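Local coordinates for microcin B17-processing protein McbC (Escherichia coli str. K-12 substr. MG1655, PDB 6GRH) that serves as an oxidoreductase with bound flavin mononucleotide, needed to process the inactive microcin B17 precursor into the active peptide, at residues N220-L223 with V224-I228. Residues are numbered along the deposited sequence; the frame is centred on the assembly and turned at random.
Sequences NAVL and VADQI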
ATOM      1  N   ASN D 220       6.476 -31.915   3.754  1.00 30.84           N
ATOM      2  CA  ASN D 220       6.444 -33.278   3.201  1.00 32.16           C
ATOM      3  C   ASN D 220       7.809 -33.699   2.659  1.00 32.61           C
ATOM      4  O   ASN D 220       8.233 -34.856   2.835  1.00 33.96           O
ATOM      5  CB  ASN D 220       5.409 -33.409   2.076  1.00 32.60           C
ATOM      6  CG  ASN D 220       4.042 -33.785   2.580  1.00 33.29           C
ATOM      7  OD1 ASN D 220       3.793 -33.766   3.779  1.00 33.87           O
ATOM      8  ND2 ASN D 220       3.132 -34.116   1.647  1.00 33.78           N
ATOM      9  N   ALA D 221       8.466 -32.770   1.983  1.00 31.46           N
ATOM     10  CA  ALA D 221       9.798 -33.006   1.449  1.00 32.21           C
ATOM     11  C   ALA D 221      10.852 -33.210   2.550  1.00 32.46           C
ATOM     12  O   ALA D 221      11.685 -34.086   2.420  1.00 33.36           O
ATOM     13  CB  ALA D 221      10.201 -31.905   0.491  1.00 31.74           C
ATOM     14  N   VAL D 222      10.787 -32.433   3.628  1.00 32.26           N
ATOM     15  CA  VAL D 222      11.625 -32.649   4.837  1.00 32.87           C
ATOM     16  C   VAL D 222      11.455 -34.063   5.375  1.00 34.53           C
ATOM     17  O   VAL D 222      12.441 -34.775   5.631  1.00 36.53           O
ATOM     18  CB  VAL D 222      11.304 -31.635   5.968  1.00 32.07           C
ATOM     19  CG1 VAL D 222      11.985 -32.010   7.281  1.00 32.68           C
ATOM     20  CG2 VAL D 222      11.712 -30.217   5.562  1.00 31.28           C
ATOM     21  N   LEU D 223      10.201 -34.461   5.543  1.00 34.94           N
ATOM     22  CA  LEU D 223       9.872 -35.756   6.119  1.00 35.60           C
ATOM     23  C   LEU D 223      10.276 -36.905   5.182  1.00 36.04           C
ATOM     24  O   LEU D 223      10.868 -37.866   5.626  1.00 36.86           O
ATOM     25  CB  LEU D 223       8.395 -35.824   6.499  1.00 35.45           C
ATOM     26  CG  LEU D 223       7.928 -34.820   7.559  1.00 35.28           C
ATOM     27  CD1 LEU D 223       6.406 -34.878   7.690  1.00 35.24           C
ATOM     28  CD2 LEU D 223       8.623 -35.034   8.896  1.00 36.29           C
ATOM     29  N   VAL D 224      10.008 -36.772   3.888  1.00 35.39           N
ATOM     30  CA  VAL D 224      10.381 -37.803   2.922  1.00 36.22           C
ATOM     31  C   VAL D 224      11.919 -37.899   2.825  1.00 37.07           C
ATOM     32  O   VAL D 224      12.478 -39.004   2.851  1.00 38.23           O
ATOM     33  CB  VAL D 224       9.706 -37.555   1.550  1.00 35.63           C
ATOM     34  CG1 VAL D 224      10.242 -38.490   0.475  1.00 36.57           C
ATOM     35  CG2 VAL D 224       8.179 -37.710   1.670  1.00 35.23           C
ATOM     36  N   ALA D 225      12.589 -36.747   2.763  1.00 36.22           N
ATOM     37  CA  ALA D 225      14.062 -36.685   2.694  1.00 37.48           C
ATOM     38  C   ALA D 225      14.753 -37.370   3.876  1.00 39.00           C
ATOM     39  O   ALA D 225      15.723 -38.125   3.688  1.00 40.34           O
ATOM     40  CB  ALA D 225      14.516 -35.243   2.591  1.00 36.34           C
ATOM     41  N   ASP D 226      14.236 -37.133   5.078  1.00 39.74           N
ATOM     42  CA  ASP D 226      14.713 -37.829   6.280  1.00 42.07           C
ATOM     43  C   ASP D 226      14.591 -39.349   6.157  1.00 43.45           C
ATOM     44  O   ASP D 226      15.462 -40.055   6.617  1.00 44.41           O
ATOM     45  CB  ASP D 226      13.973 -37.373   7.549  1.00 42.24           C
ATOM     46  CG  ASP D 226      14.453 -36.016   8.082  1.00 42.85           C
ATOM     47  OD1 ASP D 226      14.953 -35.143   7.332  1.00 43.33           O
ATOM     48  OD2 ASP D 226      14.291 -35.800   9.292  1.00 44.54           O
ATOM     49  N   GLN D 227      13.510 -39.840   5.556  1.00 43.83           N
ATOM     50  CA  GLN D 227      13.300 -41.287   5.409  1.00 45.20           C
ATOM     51  C   GLN D 227      14.155 -41.948   4.347  1.00 45.56           C
ATOM     52  O   GLN D 227      14.381 -43.154   4.433  1.00 47.72           O
ATOM     53  CB  GLN D 227      11.852 -41.618   5.097  1.00 45.61           C
ATOM     54  CG  GLN D 227      10.868 -41.193   6.163  1.00 46.25           C
ATOM     55  CD  GLN D 227       9.445 -41.469   5.737  1.00 46.59           C
ATOM     56  OE1 GLN D 227       9.036 -42.618   5.673  1.00 49.24           O
ATOM     57  NE2 GLN D 227       8.700 -40.434   5.432  1.00 45.10           N
ATOM     58  N   ILE D 228      14.608 -41.199   3.347  1.00 44.38           N
ATOM     59  CA  ILE D 228      15.407 -41.775   2.254  1.00 45.14           C
ATOM     60  C   ILE D 228      16.900 -41.462   2.352  1.00 45.69           C
ATOM     61  O   ILE D 228      17.646 -41.745   1.415  1.00 46.73           O
ATOM     62  CB  ILE D 228      14.838 -41.435   0.842  1.00 44.55           C
ATOM     63  CG1 ILE D 228      14.905 -39.932   0.520  1.00 42.87           C
ATOM     64  CG2 ILE D 228      13.400 -41.926   0.717  1.00 44.52           C
ATOM     65  CD1 ILE D 228      14.578 -39.626  -0.927  1.00 42.55           C
TER
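Val224 N donates to Asn220 O at 2.8 Å with an N-H...O angle of 160°, the i to i+4 bond of an alpha-helix. The first torsion sets CG2 on the side of its own N, opposite the carbonyl carbon, 3.1 Å from the same Asn220 O, so a methyl group lies against the acceptor of the backbone bond. Ala225 repeats the pattern: N bonds to Ala221 O, and CB packs 3.1 Å from this oxygen. Asp226 N bonds to Val222 O at 3.0 Å. With chi1 at -77° its carboxylate turns back along the helix, bringing OD1 within 3.1 Å of Val222 O; the two oxygens, both acceptors, are not hydrogen-bonded, and the carboxylate takes its hydrogen bond through OD2 from Leu83 N. At Gln227 the backbone bond lengthens, N to Leu223 O being 3.3 Å, and the extended side chain reaches back along the helix, where NE2 adds a weak second bond to that oxygen at 3.4 Å. Ile228 then leaves helical geometry, which places this turn at the C-terminal end of helix 204-227. Within the nitroreductase fold, Ala221 and Ala225 rest on strand 254-263, Val222 and Asp226 touch strand 231-235, Val224 packs on helix 97-108, and Leu223 meets Leu223 of the second subunit.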